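PDB 3FZ0: nucleoside hydrolase, putative from Trypanosoma brucei, which belongs to the nucleoside hydrolase family and carries a bound calcium ion in a fold built on a mixed beta sheet. Local coordinates for residues P106-A110 with A111-L115; L194-K197 with G198-C201; L205-W208 with E209-V212. The protein carries 2 engineered substitutions. All blocks are in the same frame, centred on the assembly; numbering follows the deposited sequence.

Contact 1: P106-A110 with A111-L115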
loop_
_atom_site.group_PDB
_atom_site.type_symbol
_atom_site.label_atom_id
_atom_site.label_comp_id
_atom_site.label_asym_id
_atom_site.label_seq_id
_atom_site.Cartn_x
_atom_site.Cartn_y
_atom_site.Cartn_z
ATOM N N PRO B 106 -30.584 -18.422 -19.943
ATOM C CA PRO B 106 -31.238 -17.647 -18.849
ATOM C C PRO B 106 -30.518 -16.347 -18.478
ATOM O O PRO B 106 -29.309 -16.256 -18.646
ATOM C CB PRO B 106 -31.207 -18.622 -17.667
ATOM C CG PRO B 106 -31.123 -20.019 -18.320
ATOM C CD PRO B 106 -30.216 -19.791 -19.511
ATOM N N LYS B 107 -31.255 -15.367 -17.964
ATOM C CA LYS B 107 -30.687 -14.048 -17.617
ATOM C C LYS B 107 -29.865 -13.989 -16.334
ATOM O O LYS B 107 -28.988 -13.111 -16.179
ATOM C CB LYS B 107 -31.771 -12.970 -17.589
ATOM C CG LYS B 107 -32.518 -12.808 -18.927
ATOM C CD LYS B 107 -31.608 -12.401 -20.114
ATOM C CE LYS B 107 -32.384 -12.451 -21.446
ATOM N NZ LYS B 107 -31.490 -12.793 -22.596
ATOM N N ARG B 108 -30.149 -14.905 -15.423
ATOM C CA ARG B 108 -29.395 -15.044 -14.175
ATOM C C ARG B 108 -27.890 -14.640 -14.250
ATOM O O ARG B 108 -27.149 -15.170 -15.067
ATOM C CB ARG B 108 -29.536 -16.503 -13.705
ATOM C CG ARG B 108 -29.556 -16.657 -12.202
ATOM C CD ARG B 108 -29.776 -18.089 -11.771
ATOM N NE ARG B 108 -31.168 -18.462 -11.971
ATOM C CZ ARG B 108 -31.573 -19.327 -12.898
ATOM N NH1 ARG B 108 -30.697 -19.968 -13.696
ATOM N NH2 ARG B 108 -32.860 -19.571 -12.999
ATOM N N HIS B 109 -27.465 -13.695 -13.405
ATOM C CA HIS B 109 -26.037 -13.449 -13.153
ATOM C C HIS B 109 -25.352 -14.782 -12.805
ATOM O O HIS B 109 -25.933 -15.632 -12.108
ATOM C CB HIS B 109 -25.839 -12.434 -12.007
ATOM C CG HIS B 109 -24.448 -11.849 -11.921
ATOM N ND1 HIS B 109 -23.350 -12.586 -11.516
ATOM C CD2 HIS B 109 -23.986 -10.596 -12.166
ATOM C CE1 HIS B 109 -22.271 -11.821 -11.537
ATOM N NE2 HIS B 109 -22.628 -10.611 -11.929
ATOM N N ALA B 110 -24.126 -14.949 -13.296
ATOM C CA ALA B 110 -23.298 -16.129 -13.012
ATOM C C ALA B 110 -23.141 -16.451 -11.526
ATOM O O ALA B 110 -23.175 -17.623 -11.141
ATOM C CB ALA B 110 -21.923 -15.987 -13.658
ATOM N N ALA B 111 -22.962 -15.421 -10.701
ATOM C CA ALA B 111 -22.860 -15.596 -9.251
ATOM C C ALA B 111 -24.117 -16.271 -8.681
ATOM O O ALA B 111 -24.011 -17.172 -7.845
ATOM C CB ALA B 111 -22.606 -14.280 -8.572
ATOM N N LEU B 112 -25.298 -15.872 -9.157
ATOM C CA LEU B 112 -26.549 -16.413 -8.611
ATOM C C LEU B 112 -26.777 -17.818 -9.106
ATOM O O LEU B 112 -27.449 -18.597 -8.463
ATOM C CB LEU B 112 -27.748 -15.505 -8.907
ATOM C CG LEU B 112 -27.636 -14.081 -8.299
ATOM C CD1 LEU B 112 -28.864 -13.227 -8.570
ATOM C CD2 LEU B 112 -27.348 -14.119 -6.821
ATOM N N GLU B 113 -26.178 -18.137 -10.248
ATOM C CA GLU B 113 -26.236 -19.474 -10.810
ATOM C C GLU B 113 -25.356 -20.475 -10.042
ATOM O O GLU B 113 -25.782 -21.605 -9.798
ATOM C CB GLU B 113 -25.854 -19.445 -12.282
ATOM C CG GLU B 113 -25.741 -20.843 -12.920
ATOM C CD GLU B 113 -27.077 -21.622 -13.008
ATOM O OE1 GLU B 113 -28.193 -21.070 -12.760
ATOM O OE2 GLU B 113 -27.001 -22.820 -13.360
ATOM N N ILE B 114 -24.140 -20.068 -9.671
ATOM C CA ILE B 114 -23.337 -20.879 -8.765
ATOM C C ILE B 114 -24.163 -21.263 -7.511
ATOM O O ILE B 114 -24.181 -22.441 -7.125
ATOM C CB ILE B 114 -21.996 -20.211 -8.379
ATOM C CG1 ILE B 114 -21.091 -20.106 -9.602
ATOM C CG2 ILE B 114 -21.321 -20.993 -7.268
ATOM C CD1 ILE B 114 -19.895 -19.123 -9.452
ATOM N N LEU B 115 -24.869 -20.287 -6.922
ATOM C CA LEU B 115 -25.628 -20.509 -5.681
ATOM C C LEU B 115 -26.803 -21.442 -5.924
ATOM O O LEU B 115 -27.157 -22.253 -5.064
ATOM C CB LEU B 115 -26.100 -19.182 -5.051
ATOM C CG LEU B 115 -24.964 -18.192 -4.709
ATOM C CD1 LEU B 115 -25.538 -16.967 -3.982
ATOM C CD2 LEU B 115 -23.837 -18.844 -3.886
#
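H109 presents its ring nitrogen ND1 to the first turn of helix 110-120, taking a hydrogen bond from A111 N. The evidence for a cap is direct: H109 precedes the helix, ND1 lies 3.0 Å from A111 N, the angle at the hydrogen is 160°, and the donor sits in the plane of the imidazole, at its edge. CG stands anti to the backbone N (chi1 -165°), which, together with chi2, brings the ND1 edge of the ring to the amide of A111. As the acceptor, ND1 is probably the unprotonated ring nitrogen.

The next amides are met by the backbone. H109 O receives E113 N at 3.1 Å and, more weakly, L112 N at 3.0 Å; A110 O receives I114 N at 3.0 Å. R108 crosses toward E113: its chain bends at chi3 and brings NH1 to 2.9 Å from E113 OE1, a salt bridge whose hydrogen bond is weak, with guanidinium and carboxylate planes 32° apart. Nearer its backbone, R108 CG touches L112 CB at 3.9 Å. F67 of strand 66-68 touches both R108 and E113, while R145 of the second subunit packs on H109.

Thus A111, E113 and I114 N have acceptors in good geometry and L112 N a weak one, and the negative carboxylate of E113, near the helix start, would probably interact well with the helix dipole as well as with R108.

Contact 2: L194-K197 with G198-C201; sequences LQHK and GWKC
H196 and W199 meet as an aromatic pair just past the end of helix 187-195. The stack is edge-to-face: the ring planes stand at 70°, and the centroid of the imidazole is 4.6 Å from that of the five-membered ring of the indole. H196 CD2 does the touching, coming down over one indole face, displaced toward the rim, with W199 NE1 and CE2 each 3.6 Å away. CG anti to the backbone N (chi1 169°) carries the imidazole toward W199, where its CD2 edge meets the indole. P148 packs against H196 and L154 against W199, so both rings also meet loops of the same chain.

Among the polar interactions, the indole N-H is used by the backbone: W199 NE1 is hydrogen-bonded to V193 O in the helix, which ties the tryptophan to the last turn while its face receives the histidine. K197 folds back, bent at chi2 and chi4, and places NZ 3.0 Å from Q195 O, in the carbonyl plane. The lysine ammonium thus supplies a donor to a carbonyl at the C-terminal end of the helix, where the helix dipole would probably welcome positive charge.

Backbone shape is the third element. G198 has a positive phi of 114°, a backbone shape suited to glycine, since a CB would be jammed against K197 O.

Together these features make a surface turn on the returning limb of a beta-alpha-beta crossover from strand 162-165 to its parallel neighbour 203-206, with the T-shaped pair spanning the turn.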
loop_
_atom_site.group_PDB
_atom_site.type_symbol
_atom_site.label_atom_id
_atom_site.label_comp_id
_atom_site.label_asym_id
_atom_site.label_seq_id
_atom_site.Cartn_x
_atom_site.Cartn_y
_atom_site.Cartn_z
ATOM N N LEU B 194 -9.366 -17.497 -0.970
ATOM C CA LEU B 194 -8.367 -18.106 -0.081
ATOM C C LEU B 194 -8.636 -17.914 1.425
ATOM O O LEU B 194 -8.243 -18.749 2.212
ATOM C CB LEU B 194 -6.960 -17.651 -0.451
ATOM C CG LEU B 194 -6.379 -18.019 -1.833
ATOM C CD1 LEU B 194 -5.172 -17.136 -2.204
ATOM C CD2 LEU B 194 -5.962 -19.471 -1.946
ATOM N N GLN B 195 -9.280 -16.819 1.832
ATOM C CA GLN B 195 -9.625 -16.584 3.245
ATOM C C GLN B 195 -10.930 -17.256 3.692
ATOM O O GLN B 195 -11.241 -17.253 4.877
ATOM C CB GLN B 195 -9.745 -15.096 3.530
ATOM C CG GLN B 195 -8.438 -14.308 3.455
ATOM C CD GLN B 195 -7.401 -14.766 4.470
ATOM O OE1 GLN B 195 -6.334 -15.256 4.103
ATOM N NE2 GLN B 195 -7.710 -14.619 5.732
ATOM N N HIS B 196 -11.681 -17.844 2.760
ATOM C CA HIS B 196 -12.983 -18.427 3.078
ATOM C C HIS B 196 -12.887 -19.592 4.065
ATOM O O HIS B 196 -12.055 -20.487 3.895
ATOM C CB HIS B 196 -13.698 -18.901 1.807
ATOM C CG HIS B 196 -14.903 -19.740 2.090
ATOM N ND1 HIS B 196 -16.098 -19.202 2.519
ATOM C CD2 HIS B 196 -15.084 -21.082 2.060
ATOM C CE1 HIS B 196 -16.972 -20.175 2.700
ATOM N NE2 HIS B 196 -16.381 -21.325 2.439
ATOM N N LYS B 197 -13.745 -19.578 5.081
ATOM C CA LYS B 197 -13.805 -20.653 6.068
ATOM C C LYS B 197 -14.865 -21.658 5.650
ATOM O O LYS B 197 -16.016 -21.295 5.389
ATOM C CB LYS B 197 -14.178 -20.111 7.466
ATOM C CG LYS B 197 -13.219 -19.080 8.065
ATOM C CD LYS B 197 -11.771 -19.606 8.174
ATOM C CE LYS B 197 -10.842 -18.520 8.735
ATOM N NZ LYS B 197 -10.832 -17.319 7.823
ATOM N N GLY B 198 -14.491 -22.924 5.598
ATOM C CA GLY B 198 -15.457 -23.968 5.382
ATOM C C GLY B 198 -15.345 -24.743 4.085
ATOM O O GLY B 198 -16.280 -25.451 3.731
ATOM N N TRP B 199 -14.231 -24.606 3.367
ATOM C CA TRP B 199 -13.922 -25.525 2.278
ATOM C C TRP B 199 -13.661 -26.886 2.904
ATOM O O TRP B 199 -13.021 -26.972 3.948
ATOM C CB TRP B 199 -12.657 -25.108 1.536
ATOM C CG TRP B 199 -12.698 -23.824 0.768
ATOM C CD1 TRP B 199 -11.903 -22.736 0.978
ATOM C CD2 TRP B 199 -13.509 -23.511 -0.374
ATOM N NE1 TRP B 199 -12.170 -21.754 0.053
ATOM C CE2 TRP B 199 -13.154 -22.203 -0.790
ATOM C CE3 TRP B 199 -14.471 -24.207 -1.097
ATOM C CZ2 TRP B 199 -13.744 -21.577 -1.888
ATOM C CZ3 TRP B 199 -15.070 -23.580 -2.185
ATOM C CH2 TRP B 199 -14.701 -22.274 -2.565
ATOM N N LYS B 200 -14.151 -27.942 2.265
ATOM C CA LYS B 200 -13.875 -29.304 2.716
ATOM C C LYS B 200 -12.408 -29.700 2.508
ATOM O O LYS B 200 -11.865 -30.507 3.265
ATOM C CB LYS B 200 -14.799 -30.297 2.016
ATOM C CG LYS B 200 -16.239 -30.366 2.579
ATOM C CD LYS B 200 -16.766 -31.798 2.422
ATOM C CE LYS B 200 -18.280 -31.890 2.152
ATOM N NZ LYS B 200 -18.594 -31.867 0.680
ATOM N N CYS B 201 -11.790 -29.133 1.473
ATOM C CA CYS B 201 -10.391 -29.349 1.163
ATOM C C CYS B 201 -9.764 -28.021 0.827
ATOM O O CYS B 201 -10.420 -27.169 0.221
ATOM C CB CYS B 201 -10.214 -30.227 -0.085
ATOM S SG CYS B 201 -10.044 -31.978 0.210
#

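Contact 3: L205-W208 with E209-V212; sequences LVNW and EVTV
W208 offers its indole face to V212, one turn further along helix 208-212. V212 CG2 stands 3.6 Å from the centroid of the six-membered ring and 19° off its normal, a CH-pi contact over the centre of the face. The methyl is set there by the valine torsion that leaves CG2 anti to the carbonyl carbon, while W208 CG is anti to its own backbone N (chi1 172°). On the strand side, V206 CG1 meets T211 CG2 at 3.7 Å, the two side chains crossing at about a right angle.

The polar shell holds this turn in shape. W208 O takes V212 N at 2.9 Å, and also the hydroxyl of T211, whose OG1 lies 2.8 Å away and is the donor. N207 is the N-cap: its OD1 accepts from V210 N at 3.2 Å, the donor lying 35° out of the amide plane and so not on a lone pair. N207 O receives T211 N at 3.3 Å.

Outer residues fix these groups in turn. N207 OD1 also bonds S169 OG, and ND2 gives a hydrogen bond to I340 O on strand 337-343 and a weak one to L205 O, so both ends of the amide are gripped and its flip is settled. E209 directs its carboxylate to backbone amides, OE1 to S169 N and OE2 to K172 N. W208 NE1 is hydrogen-bonded to Y322 OH of the third subunit.

The bonds suggest a well-fixed strand-to-helix junction: the cap orders the helix start, and the indole is held by a methyl on one face and by a neighbouring chain at its N-H, with a bound molecule of 2-[bis-(2-hydroxy-ethyl)-amino]-2-hydroxymethyl-propane-1,3-diol, probably from the crystallisation liquor, about 3 Å from its side chain.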
loop_
_atom_site.group_PDB
_atom_site.type_symbol
_atom_site.label_atom_id
_atom_site.label_comp_id
_atom_site.label_asym_id
_atom_site.label_seq_id
_atom_site.Cartn_x
_atom_site.Cartn_y
_atom_site.Cartn_z
ATOM N N LEU B 205 -4.099 -24.596 -5.917
ATOM C CA LEU B 205 -3.609 -23.455 -6.690
ATOM C C LEU B 205 -2.808 -23.930 -7.892
ATOM O O LEU B 205 -1.618 -24.263 -7.782
ATOM C CB LEU B 205 -2.785 -22.503 -5.807
ATOM C CG LEU B 205 -2.323 -21.165 -6.400
ATOM C CD1 LEU B 205 -3.372 -20.013 -6.387
ATOM C CD2 LEU B 205 -1.005 -20.712 -5.705
ATOM N N VAL B 206 -3.447 -23.970 -9.050
ATOM C CA VAL B 206 -2.728 -24.312 -10.270
ATOM C C VAL B 206 -2.118 -23.018 -10.840
ATOM O O VAL B 206 -2.778 -22.226 -11.548
ATOM C CB VAL B 206 -3.615 -25.085 -11.231
ATOM C CG1 VAL B 206 -2.816 -25.542 -12.489
ATOM C CG2 VAL B 206 -4.259 -26.293 -10.469
ATOM N N ASN B 207 -0.854 -22.810 -10.478
ATOM C CA ASN B 207 -0.170 -21.548 -10.716
ATOM C C ASN B 207 0.556 -21.566 -12.040
ATOM O O ASN B 207 0.737 -22.627 -12.658
ATOM C CB ASN B 207 0.828 -21.252 -9.586
ATOM C CG ASN B 207 1.714 -22.435 -9.282
ATOM O OD1 ASN B 207 2.738 -22.651 -9.926
ATOM N ND2 ASN B 207 1.292 -23.250 -8.323
ATOM N N TRP B 208 1.012 -20.384 -12.441
ATOM C CA TRP B 208 1.704 -20.185 -13.705
ATOM C C TRP B 208 2.900 -21.133 -13.931
ATOM O O TRP B 208 2.960 -21.818 -14.970
ATOM C CB TRP B 208 2.130 -18.715 -13.817
ATOM C CG TRP B 208 3.031 -18.375 -14.980
ATOM C CD1 TRP B 208 4.312 -17.902 -14.897
ATOM C CD2 TRP B 208 2.715 -18.440 -16.374
ATOM N NE1 TRP B 208 4.798 -17.668 -16.133
ATOM C CE2 TRP B 208 3.853 -17.984 -17.072
ATOM C CE3 TRP B 208 1.590 -18.856 -17.107
ATOM C CZ2 TRP B 208 3.918 -17.944 -18.502
ATOM C CZ3 TRP B 208 1.639 -18.798 -18.529
ATOM C CH2 TRP B 208 2.798 -18.353 -19.203
ATOM N N GLU B 209 3.829 -21.184 -12.980
ATOM C CA GLU B 209 5.081 -21.944 -13.162
ATOM C C GLU B 209 4.841 -23.438 -13.302
ATOM O O GLU B 209 5.449 -24.085 -14.113
ATOM C CB GLU B 209 6.100 -21.673 -12.048
ATOM C CG GLU B 209 6.594 -20.211 -11.988
ATOM C CD GLU B 209 5.729 -19.301 -11.098
ATOM O OE1 GLU B 209 4.549 -19.631 -10.883
ATOM O OE2 GLU B 209 6.226 -18.255 -10.608
ATOM N N VAL B 210 3.901 -23.994 -12.564
ATOM C CA VAL B 210 3.632 -25.405 -12.757
ATOM C C VAL B 210 3.012 -25.675 -14.130
ATOM O O VAL B 210 3.236 -26.750 -14.690
ATOM C CB VAL B 210 2.810 -26.027 -11.596
ATOM C CG1 VAL B 210 1.335 -25.646 -11.683
ATOM C CG2 VAL B 210 2.988 -27.512 -11.601
ATOM N N THR B 211 2.276 -24.717 -14.691
ATOM C CA THR B 211 1.725 -24.922 -16.048
ATOM C C THR B 211 2.805 -24.737 -17.109
ATOM O O THR B 211 2.838 -25.471 -18.094
ATOM C CB THR B 211 0.440 -24.117 -16.335
ATOM O OG1 THR B 211 0.760 -22.729 -16.454
ATOM C CG2 THR B 211 -0.618 -24.332 -15.199
ATOM N N VAL B 212 3.723 -23.795 -16.895
ATOM C CA VAL B 212 4.854 -23.649 -17.797
ATOM C C VAL B 212 5.668 -24.966 -17.863
ATOM O O VAL B 212 6.223 -25.336 -18.928
ATOM C CB VAL B 212 5.767 -22.478 -17.367
ATOM C CG1 VAL B 212 7.108 -22.453 -18.208
ATOM C CG2 VAL B 212 5.010 -21.162 -17.491
#

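How the contacts relate
The three contacts follow one another along the chain. Contacts 2 and 3 lie close in sequence, the loop of contact 2 leading into strand 203-206, on which contact 3 begins. Centres are about 21 Å apart both for contacts 1 and 2 and for contacts 2 and 3; the nearest atoms of contacts 1 and 2 are about 8 Å apart. Contacts 1 and 3 lie on opposite sides of the chain's centre, about 29 Å between centres. Contact 3 lies near the calcium site of D14, D19, L134 and D283: the side chain of W208 is about 10 Å from the ion. Contacts 1 and 3 both reach other subunits, the second and third respectively, while contact 2 meets none.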